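Local atomic coordinates of trp repressor binding protein WrbA (Deinococcus radiodurans, PDB entry 1YDG), a protein that uses FMN to catalyse the two-electron reduction of quinones to quinols by NADH or NADPH, working as a homotetramer. Residues 6-16 against 78-89; 117-125 against 133-141. One frame throughout, in Å; residues are numbered along the deposited sequence.

Contact 1. Residues 6-16 against 78-89; sequences PVKLAIVFYSS and WAEAIVFSSPTR. With SO4 (sulfate ion), chain J.
Lys8 lays its aliphatic chain over one face of the Trp78 indole, CB 3.6 Å from the centroid of the six-membered ring in a CH-pi contact, the side chains crossing at about a right angle. Lys8 CG, anti to the carbonyl carbon (chi1 -66°), carries the chain on until CD meets Trp78 NE1. Beside it Glu80 OE1 takes the Lys8 N-H on its anti side at 2.9 Å, and the Lys8 carbonyl is gripped by both Glu80 N and Ala81 N. From here strands 8-13 and 81-89 run as a parallel pair in the central sheet of the flavodoxin-like fold. On one face Ile11 CD1 packs against Val83 CB at 3.8 Å; on the other Val12 lies alongside Phe84, and helix 95-102 covers them. Beyond strand 8-13 the Tyr14 ring meets Pro87 CD and Arg89 NH2 at its edge, the guanidinium turned 81° from it; the Tyr14 hydroxyl is hydrogen-bonded to Glu45 and to Ser16 OG. In the FMN-binding loop Ser15 OG gives a hydrogen bond to sulfate O4 (2.7 Å) and Ser16 N one to O3 (2.8 Å); Thr17 OG1, Thr19 N and Gly20 N also bind the ion, probably at the FMN phosphate site.

Contact 2. Residues 117-125 against 133-141; sequences TFSAMTSAQ and TTLQTLYMT
Ala120 points its methyl into the helix, where CB meets Leu135 CD2 at 3.9 Å, Leu138 CD1 and Tyr139 CE2. Beside this small side chain Leu135 comes close to the strand: with CG anti to its carbonyl carbon (chi1 -62°), Leu135 CD2 reaches the backbone, 3.5 Å from Met121 N, while Leu135 CG rests against Thr122 CG2 at 3.6 Å. At the other end Phe118 turns an edge to the face of Tyr139 in an offset edge-to-face pair, centroids 5.7 Å apart and planes at 87°; CE2 of the same Phe118 ring approaches the Leu138 carbonyl oxygen. Tyr139 then carries the contact to its polar edge. Its hydroxyl accepts the Ala120 N-H at 3.0 Å, a bent bond of 145°, and is also hydrogen-bonded to Tyr167 O, which leaves this buried oxygen gripped by two partners. A phenylalanine in place of Tyr139 would probably keep the aromatic pair but leave Ala120 N and Tyr167 O without their mate. Further along, Thr122 OG1 lies 3.5 Å from the methyl CG2 of Thr134, yet the hydrogen bond of Thr122 OG1 is to Ser86 O, in strand 81-89. The two segments are the first strand and the helix of a beta-alpha-beta unit that strand 148-149 completes, running roughly antiparallel. Strand 117-124 lies between strands 81-89 and 148-149 in the sheet; helix 180-204 covers the Met121 side, and helix 131-144 packs the other, its outer residues Gln136 and Met140 meeting neighbouring subunits.

How the contacts relate
Both contacts are buried and share one sheet, in which strands 81-89 and 117-124 are neighbours. Contact 1 sits nearer the centre of the chain and joins strand to strand, so a regular ladder of backbone hydrogen bonds carries it, with a partly exposed end at Lys8, Trp78 and Glu80. Contact 2 sets a helix against the sheet and relies on side-chain packing, with a single hydrogen bond between its segments. They meet directly: Thr88 OG1 is 2.6 Å from Thr134 OG1, a probable hydrogen bond. FMN-binding residues gather at the C-terminal ends of the three strands: Ser15 and Ser16, Thr88 and Arg89, then Ser123 to Gln125.

Contact 1. Residues 6-16 against 78-89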
loop_
_atom_site.group_PDB
_atom_site.type_symbol
_atom_site.label_atom_id
_atom_site.label_comp_id
_atom_site.label_asym_id
_atom_site.label_seq_id
_atom_site.Cartn_x
_atom_site.Cartn_y
_atom_site.Cartn_z
ATOM N N PRO B 6 25.650 16.446 -18.501
ATOM C CA PRO B 6 24.204 16.346 -18.395
ATOM C C PRO B 6 23.791 15.172 -17.496
ATOM O O PRO B 6 24.447 14.130 -17.491
ATOM C CB PRO B 6 23.761 16.111 -19.840
ATOM C CG PRO B 6 24.896 16.653 -20.682
ATOM C CD PRO B 6 26.122 16.344 -19.890
ATOM N N VAL B 7 22.718 15.371 -16.734
ATOM C CA VAL B 7 22.086 14.289 -15.976
ATOM C C VAL B 7 21.735 13.131 -16.908
ATOM O O VAL B 7 21.206 13.338 -18.000
ATOM C CB VAL B 7 20.791 14.783 -15.267
ATOM C CG1 VAL B 7 19.976 13.614 -14.691
ATOM C CG2 VAL B 7 21.137 15.751 -14.165
ATOM N N LYS B 8 22.028 11.914 -16.473
ATOM C CA LYS B 8 21.716 10.725 -17.272
ATOM C C LYS B 8 20.368 10.179 -16.824
ATOM O O LYS B 8 20.231 9.737 -15.678
ATOM C CB LYS B 8 22.797 9.669 -17.095
ATOM C CG LYS B 8 24.153 10.082 -17.659
ATOM C CD LYS B 8 25.283 9.278 -17.035
ATOM C CE LYS B 8 26.662 9.646 -17.647
ATOM N NZ LYS B 8 26.847 11.115 -17.845
ATOM N N LEU B 9 19.395 10.213 -17.738
ATOM C CA LEU B 9 18.016 9.890 -17.444
ATOM C C LEU B 9 17.595 8.714 -18.280
ATOM O O LEU B 9 17.647 8.790 -19.498
ATOM C CB LEU B 9 17.110 11.095 -17.761
ATOM C CG LEU B 9 15.600 10.904 -17.689
ATOM C CD1 LEU B 9 15.095 10.656 -16.254
ATOM C CD2 LEU B 9 14.834 12.091 -18.335
ATOM N N ALA B 10 17.175 7.639 -17.619
ATOM C CA ALA B 10 16.601 6.465 -18.276
ATOM C C ALA B 10 15.105 6.420 -18.030
ATOM O O ALA B 10 14.667 6.384 -16.870
ATOM C CB ALA B 10 17.232 5.196 -17.742
ATOM N N ILE B 11 14.335 6.398 -19.118
ATOM C CA ILE B 11 12.884 6.176 -19.075
ATOM C C ILE B 11 12.659 4.739 -19.491
ATOM O O ILE B 11 12.875 4.399 -20.661
ATOM C CB ILE B 11 12.116 7.095 -20.053
ATOM C CG1 ILE B 11 12.563 8.565 -19.947
ATOM C CG2 ILE B 11 10.610 6.970 -19.857
ATOM C CD1 ILE B 11 12.418 9.167 -18.600
ATOM N N VAL B 12 12.265 3.895 -18.537
ATOM C CA VAL B 12 12.013 2.471 -18.772
ATOM C C VAL B 12 10.503 2.261 -18.658
ATOM O O VAL B 12 9.888 2.562 -17.614
ATOM C CB VAL B 12 12.742 1.558 -17.756
ATOM C CG1 VAL B 12 12.439 0.090 -18.031
ATOM C CG2 VAL B 12 14.228 1.799 -17.789
ATOM N N PHE B 13 9.896 1.820 -19.754
ATOM C CA PHE B 13 8.446 1.732 -19.840
ATOM C C PHE B 13 8.034 0.417 -20.471
ATOM O O PHE B 13 8.714 -0.107 -21.374
ATOM C CB PHE B 13 7.867 2.912 -20.635
ATOM C CG PHE B 13 8.058 2.785 -22.121
ATOM C CD1 PHE B 13 7.043 2.269 -22.920
ATOM C CD2 PHE B 13 9.266 3.126 -22.700
ATOM C CE1 PHE B 13 7.220 2.117 -24.269
ATOM C CE2 PHE B 13 9.459 2.974 -24.067
ATOM C CZ PHE B 13 8.444 2.468 -24.851
ATOM N N TYR B 14 6.955 -0.152 -19.946
ATOM C CA TYR B 14 6.237 -1.206 -20.630
ATOM C C TYR B 14 4.974 -0.615 -21.249
ATOM O O TYR B 14 4.316 0.239 -20.641
ATOM C CB TYR B 14 5.859 -2.376 -19.708
ATOM C CG TYR B 14 5.094 -3.387 -20.511
ATOM C CD1 TYR B 14 5.734 -4.144 -21.476
ATOM C CD2 TYR B 14 3.706 -3.469 -20.421
ATOM C CE1 TYR B 14 5.017 -5.030 -22.290
ATOM C CE2 TYR B 14 2.972 -4.331 -21.240
ATOM C CZ TYR B 14 3.643 -5.111 -22.170
ATOM O OH TYR B 14 2.947 -5.955 -22.976
ATOM N N SER B 15 4.637 -1.069 -22.453
ATOM C CA SER B 15 3.400 -0.675 -23.121
ATOM C C SER B 15 2.901 -1.834 -23.986
ATOM O O SER B 15 3.658 -2.360 -24.820
ATOM C CB SER B 15 3.631 0.574 -23.984
ATOM O OG SER B 15 2.401 1.036 -24.531
ATOM N N SER B 16 1.644 -2.252 -23.786
ATOM C CA SER B 16 1.010 -3.175 -24.711
ATOM C C SER B 16 0.418 -2.409 -25.893
ATOM O O SER B 16 0.761 -2.655 -27.047
ATOM C CB SER B 16 -0.117 -3.960 -24.042
ATOM O OG SER B 16 0.348 -4.742 -22.973
ATOM N N TRP B 78 23.936 2.948 -15.598
ATOM C CA TRP B 78 24.299 4.173 -16.291
ATOM C C TRP B 78 23.537 5.395 -15.771
ATOM O O TRP B 78 24.129 6.467 -15.609
ATOM C CB TRP B 78 24.065 4.018 -17.805
ATOM C CG TRP B 78 24.160 5.284 -18.602
ATOM C CD1 TRP B 78 25.285 5.890 -19.031
ATOM C CD2 TRP B 78 23.067 6.102 -19.044
ATOM N NE1 TRP B 78 24.974 7.043 -19.720
ATOM C CE2 TRP B 78 23.616 7.181 -19.758
ATOM C CE3 TRP B 78 21.668 6.015 -18.914
ATOM C CZ2 TRP B 78 22.832 8.173 -20.330
ATOM C CZ3 TRP B 78 20.900 6.992 -19.484
ATOM C CH2 TRP B 78 21.475 8.068 -20.174
ATOM N N ALA B 79 22.236 5.230 -15.536
ATOM C CA ALA B 79 21.358 6.336 -15.176
ATOM C C ALA B 79 21.719 6.955 -13.827
ATOM O O ALA B 79 22.198 6.300 -12.916
ATOM C CB ALA B 79 19.893 5.886 -15.169
ATOM N N GLU B 80 21.486 8.246 -13.727
ATOM C CA GLU B 80 21.518 8.916 -12.447
ATOM C C GLU B 80 20.089 9.180 -11.996
ATOM O O GLU B 80 19.828 9.326 -10.807
ATOM C CB GLU B 80 22.318 10.190 -12.581
ATOM C CG GLU B 80 23.794 9.922 -12.706
ATOM C CD GLU B 80 24.553 10.993 -13.448
ATOM O OE1 GLU B 80 23.971 11.696 -14.284
ATOM O OE2 GLU B 80 25.759 11.135 -13.188
ATOM N N ALA B 81 19.172 9.224 -12.964
ATOM C CA ALA B 81 17.765 9.433 -12.707
ATOM C C ALA B 81 16.963 8.403 -13.473
ATOM O O ALA B 81 17.161 8.228 -14.660
ATOM C CB ALA B 81 17.376 10.848 -13.118
ATOM N N ILE B 82 16.053 7.717 -12.788
ATOM C CA ILE B 82 15.237 6.675 -13.388
ATOM C C ILE B 82 13.749 6.971 -13.340
ATOM O O ILE B 82 13.216 7.354 -12.294
ATOM C CB ILE B 82 15.457 5.332 -12.649
ATOM C CG1 ILE B 82 16.900 4.861 -12.843
ATOM C CG2 ILE B 82 14.431 4.285 -13.127
ATOM C CD1 ILE B 82 17.435 3.912 -11.746
ATOM N N VAL B 83 13.068 6.760 -14.462
ATOM C CA VAL B 83 11.609 6.738 -14.467
ATOM C C VAL B 83 11.149 5.387 -14.967
ATOM O O VAL B 83 11.632 4.929 -16.004
ATOM C CB VAL B 83 10.986 7.850 -15.373
ATOM C CG1 VAL B 83 9.470 7.725 -15.463
ATOM C CG2 VAL B 83 11.378 9.248 -14.907
ATOM N N PHE B 84 10.198 4.786 -14.225
ATOM C CA PHE B 84 9.477 3.555 -14.605
ATOM C C PHE B 84 8.012 3.865 -14.919
ATOM O O PHE B 84 7.334 4.568 -14.150
ATOM C CB PHE B 84 9.478 2.548 -13.435
ATOM C CG PHE B 84 10.699 1.683 -13.354
ATOM C CD1 PHE B 84 11.869 2.003 -14.042
ATOM C CD2 PHE B 84 10.697 0.572 -12.541
ATOM C CE1 PHE B 84 13.007 1.198 -13.937
ATOM C CE2 PHE B 84 11.833 -0.236 -12.436
ATOM C CZ PHE B 84 12.975 0.082 -13.126
ATOM N N SER B 85 7.537 3.329 -16.031
ATOM C CA SER B 85 6.154 3.459 -16.447
ATOM C C SER B 85 5.596 2.089 -16.791
ATOM O O SER B 85 6.185 1.348 -17.587
ATOM C CB SER B 85 6.047 4.411 -17.646
ATOM O OG SER B 85 4.700 4.606 -18.021
ATOM N N SER B 86 4.472 1.740 -16.174
ATOM C CA SER B 86 3.756 0.525 -16.503
ATOM C C SER B 86 2.256 0.734 -16.493
ATOM O O SER B 86 1.758 1.350 -15.563
ATOM C CB SER B 86 4.060 -0.550 -15.463
ATOM O OG SER B 86 3.338 -1.710 -15.763
ATOM N N PRO B 87 1.526 0.134 -17.449
ATOM C CA PRO B 87 0.077 0.120 -17.248
ATOM C C PRO B 87 -0.243 -0.728 -16.032
ATOM O O PRO B 87 0.551 -1.588 -15.633
ATOM C CB PRO B 87 -0.483 -0.516 -18.526
ATOM C CG PRO B 87 0.684 -1.178 -19.201
ATOM C CD PRO B 87 1.944 -0.606 -18.654
ATOM N N THR B 88 -1.380 -0.468 -15.413
ATOM C CA THR B 88 -1.796 -1.287 -14.281
ATOM C C THR B 88 -2.318 -2.627 -14.748
ATOM O O THR B 88 -2.972 -2.701 -15.788
ATOM C CB THR B 88 -2.883 -0.606 -13.448
ATOM O OG1 THR B 88 -3.001 -1.282 -12.195
ATOM C CG2 THR B 88 -4.227 -0.689 -14.145
ATOM N N ARG B 89 -1.988 -3.684 -14.000
ATOM C CA ARG B 89 -2.676 -4.976 -14.079
ATOM C C ARG B 89 -3.193 -5.337 -12.695
ATOM O O ARG B 89 -2.410 -5.686 -11.823
ATOM C CB ARG B 89 -1.733 -6.112 -14.499
ATOM C CG ARG B 89 -1.159 -5.999 -15.870
ATOM C CD ARG B 89 -2.166 -6.267 -16.961
ATOM N NE ARG B 89 -1.504 -6.160 -18.253
ATOM C CZ ARG B 89 -1.493 -5.075 -19.025
ATOM N NH1 ARG B 89 -2.141 -3.961 -18.686
ATOM N NH2 ARG B 89 -0.829 -5.120 -20.163
HETATM S S SO4 J . -0.692 0.593 -22.633
HETATM O O1 SO4 J . -1.403 1.106 -23.805
HETATM O O2 SO4 J . -1.411 0.939 -21.425
HETATM O O3 SO4 J . -0.596 -0.859 -22.783
HETATM O O4 SO4 J . 0.626 1.211 -22.554
HETATM O O HOH W 1 25.789 13.322 -15.663
HETATM O O HOH W 2 3.492 2.327 -19.184
HETATM O O HOH W 3 0.138 -7.488 -21.697
#

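Contact 2. Residues 117-125 against 133-141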
loop_
_atom_site.group_PDB
_atom_site.type_symbol
_atom_site.label_atom_id
_atom_site.label_comp_id
_atom_site.label_asym_id
_atom_site.label_seq_id
_atom_site.Cartn_x
_atom_site.Cartn_y
_atom_site.Cartn_z
ATOM N N THR B 117 17.891 8.781 -8.427
ATOM C CA THR B 117 16.522 9.280 -8.249
ATOM C C THR B 117 15.568 8.400 -9.018
ATOM O O THR B 117 15.941 7.793 -10.018
ATOM C CB THR B 117 16.341 10.728 -8.639
ATOM O OG1 THR B 117 16.629 10.886 -10.020
ATOM C CG2 THR B 117 17.250 11.643 -7.812
ATOM N N PHE B 118 14.340 8.337 -8.524
ATOM C CA PHE B 118 13.320 7.454 -9.025
ATOM C C PHE B 118 11.953 8.092 -8.929
ATOM O O PHE B 118 11.566 8.578 -7.865
ATOM C CB PHE B 118 13.265 6.185 -8.207
ATOM C CG PHE B 118 12.302 5.178 -8.748
ATOM C CD1 PHE B 118 12.698 4.301 -9.756
ATOM C CD2 PHE B 118 10.989 5.127 -8.294
ATOM C CE1 PHE B 118 11.802 3.359 -10.276
ATOM C CE2 PHE B 118 10.087 4.192 -8.805
ATOM C CZ PHE B 118 10.494 3.312 -9.812
ATOM N N SER B 119 11.213 8.057 -10.033
ATOM C CA SER B 119 9.776 8.348 -10.005
ATOM C C SER B 119 9.079 7.410 -10.983
ATOM O O SER B 119 9.734 6.674 -11.730
ATOM C CB SER B 119 9.499 9.810 -10.349
ATOM O OG SER B 119 9.497 10.024 -11.738
ATOM N N ALA B 120 7.754 7.393 -10.944
ATOM C CA ALA B 120 7.007 6.408 -11.697
ATOM C C ALA B 120 5.744 6.987 -12.320
ATOM O O ALA B 120 5.250 8.027 -11.903
ATOM C CB ALA B 120 6.672 5.218 -10.794
ATOM N N MET B 121 5.238 6.291 -13.331
ATOM C CA MET B 121 4.055 6.699 -14.090
ATOM C C MET B 121 3.269 5.458 -14.418
ATOM O O MET B 121 3.816 4.342 -14.443
ATOM C CB MET B 121 4.418 7.385 -15.412
ATOM C CG MET B 121 5.270 8.624 -15.292
ATOM S SD MET B 121 5.587 9.451 -16.880
ATOM C CE MET B 121 6.214 8.134 -17.881
ATOM N N THR B 122 1.982 5.641 -14.659
ATOM C CA THR B 122 1.116 4.519 -14.963
ATOM C C THR B 122 -0.117 4.891 -15.798
ATOM O O THR B 122 -0.347 6.061 -16.129
ATOM C CB THR B 122 0.692 3.822 -13.641
ATOM O OG1 THR B 122 0.123 2.537 -13.916
ATOM C CG2 THR B 122 -0.289 4.701 -12.849
ATOM N N SER B 123 -0.902 3.869 -16.119
ATOM C CA SER B 123 -2.229 4.053 -16.719
ATOM C C SER B 123 -3.182 2.902 -16.427
ATOM O O SER B 123 -2.757 1.793 -16.108
ATOM C CB SER B 123 -2.115 4.190 -18.230
ATOM O OG SER B 123 -1.528 3.033 -18.764
ATOM N N ALA B 124 -4.482 3.186 -16.553
ATOM C CA ALA B 124 -5.523 2.163 -16.524
ATOM C C ALA B 124 -6.676 2.578 -17.423
ATOM O O ALA B 124 -6.740 3.734 -17.857
ATOM C CB ALA B 124 -6.029 1.963 -15.114
ATOM N N GLN B 125 -7.593 1.646 -17.676
ATOM C CA GLN B 125 -8.790 1.937 -18.489
ATOM C C GLN B 125 -9.813 2.770 -17.714
ATOM O O GLN B 125 -10.592 3.504 -18.316
ATOM C CB GLN B 125 -9.405 0.645 -19.044
ATOM C CG GLN B 125 -8.434 -0.058 -20.012
ATOM C CD GLN B 125 -9.095 -1.064 -20.949
ATOM O OE1 GLN B 125 -10.207 -0.845 -21.451
ATOM N NE2 GLN B 125 -8.386 -2.162 -21.223
ATOM N N THR B 133 -2.203 2.383 -6.682
ATOM C CA THR B 133 -1.537 1.255 -6.077
ATOM C C THR B 133 -0.367 0.792 -6.979
ATOM O O THR B 133 0.668 0.377 -6.460
ATOM C CB THR B 133 -2.503 0.140 -5.670
ATOM O OG1 THR B 133 -3.240 -0.316 -6.811
ATOM C CG2 THR B 133 -3.496 0.652 -4.584
ATOM N N THR B 134 -0.506 0.929 -8.301
ATOM C CA THR B 134 0.546 0.492 -9.235
ATOM C C THR B 134 1.768 1.332 -9.011
ATOM O O THR B 134 2.872 0.802 -8.935
ATOM C CB THR B 134 0.124 0.602 -10.706
ATOM O OG1 THR B 134 -1.036 -0.212 -10.935
ATOM C CG2 THR B 134 1.244 0.150 -11.645
ATOM N N LEU B 135 1.572 2.646 -8.878
ATOM C CA LEU B 135 2.675 3.542 -8.579
ATOM C C LEU B 135 3.314 3.188 -7.227
ATOM O O LEU B 135 4.541 3.075 -7.115
ATOM C CB LEU B 135 2.195 4.987 -8.583
ATOM C CG LEU B 135 1.636 5.469 -9.925
ATOM C CD1 LEU B 135 0.930 6.789 -9.758
ATOM C CD2 LEU B 135 2.767 5.592 -10.962
ATOM N N GLN B 136 2.488 3.021 -6.206
ATOM C CA GLN B 136 2.964 2.644 -4.882
ATOM C C GLN B 136 3.866 1.404 -4.918
ATOM O O GLN B 136 4.938 1.401 -4.323
ATOM C CB GLN B 136 1.791 2.374 -3.949
ATOM C CG GLN B 136 2.194 1.797 -2.581
ATOM C CD GLN B 136 0.974 1.528 -1.658
ATOM O OE1 GLN B 136 0.184 0.597 -1.882
ATOM N NE2 GLN B 136 0.851 2.325 -0.618
ATOM N N THR B 137 3.423 0.351 -5.593
ATOM C CA THR B 137 4.224 -0.878 -5.661
ATOM C C THR B 137 5.585 -0.615 -6.303
ATOM O O THR B 137 6.597 -1.213 -5.915
ATOM C CB THR B 137 3.521 -2.007 -6.421
ATOM O OG1 THR B 137 3.308 -1.625 -7.783
ATOM C CG2 THR B 137 2.185 -2.329 -5.802
ATOM N N LEU B 138 5.614 0.299 -7.263
ATOM C CA LEU B 138 6.863 0.654 -7.951
ATOM C C LEU B 138 7.809 1.461 -7.061
ATOM O O LEU B 138 9.031 1.231 -7.067
ATOM C CB LEU B 138 6.554 1.401 -9.253
ATOM C CG LEU B 138 5.906 0.540 -10.348
ATOM C CD1 LEU B 138 5.534 1.401 -11.548
ATOM C CD2 LEU B 138 6.821 -0.639 -10.792
ATOM N N TYR B 139 7.250 2.391 -6.283
ATOM C CA TYR B 139 8.057 3.129 -5.323
ATOM C C TYR B 139 8.583 2.214 -4.227
ATOM O O TYR B 139 9.764 2.349 -3.841
ATOM C CB TYR B 139 7.320 4.339 -4.709
ATOM C CG TYR B 139 7.164 5.494 -5.671
ATOM C CD1 TYR B 139 8.226 6.347 -5.967
ATOM C CD2 TYR B 139 5.946 5.745 -6.283
ATOM C CE1 TYR B 139 8.088 7.372 -6.861
ATOM C CE2 TYR B 139 5.804 6.791 -7.195
ATOM C CZ TYR B 139 6.864 7.602 -7.467
ATOM O OH TYR B 139 6.709 8.638 -8.368
ATOM N N MET B 140 7.740 1.296 -3.727
ATOM C CA MET B 140 8.188 0.378 -2.660
ATOM C C MET B 140 9.403 -0.449 -3.120
ATOM O O MET B 140 10.365 -0.615 -2.371
ATOM C CB MET B 140 7.085 -0.555 -2.169
ATOM C CG MET B 140 5.908 0.114 -1.438
ATOM S SD MET B 140 6.276 1.300 -0.116
ATOM C CE MET B 140 6.104 2.831 -1.014
ATOM N N THR B 141 9.341 -0.963 -4.345
ATOM C CA THR B 141 10.489 -1.665 -4.972
ATOM C C THR B 141 11.754 -0.815 -4.998
ATOM O O THR B 141 12.853 -1.284 -4.651
ATOM C CB THR B 141 10.105 -2.131 -6.418
ATOM O OG1 THR B 141 9.211 -3.243 -6.305
ATOM C CG2 THR B 141 11.312 -2.542 -7.235
#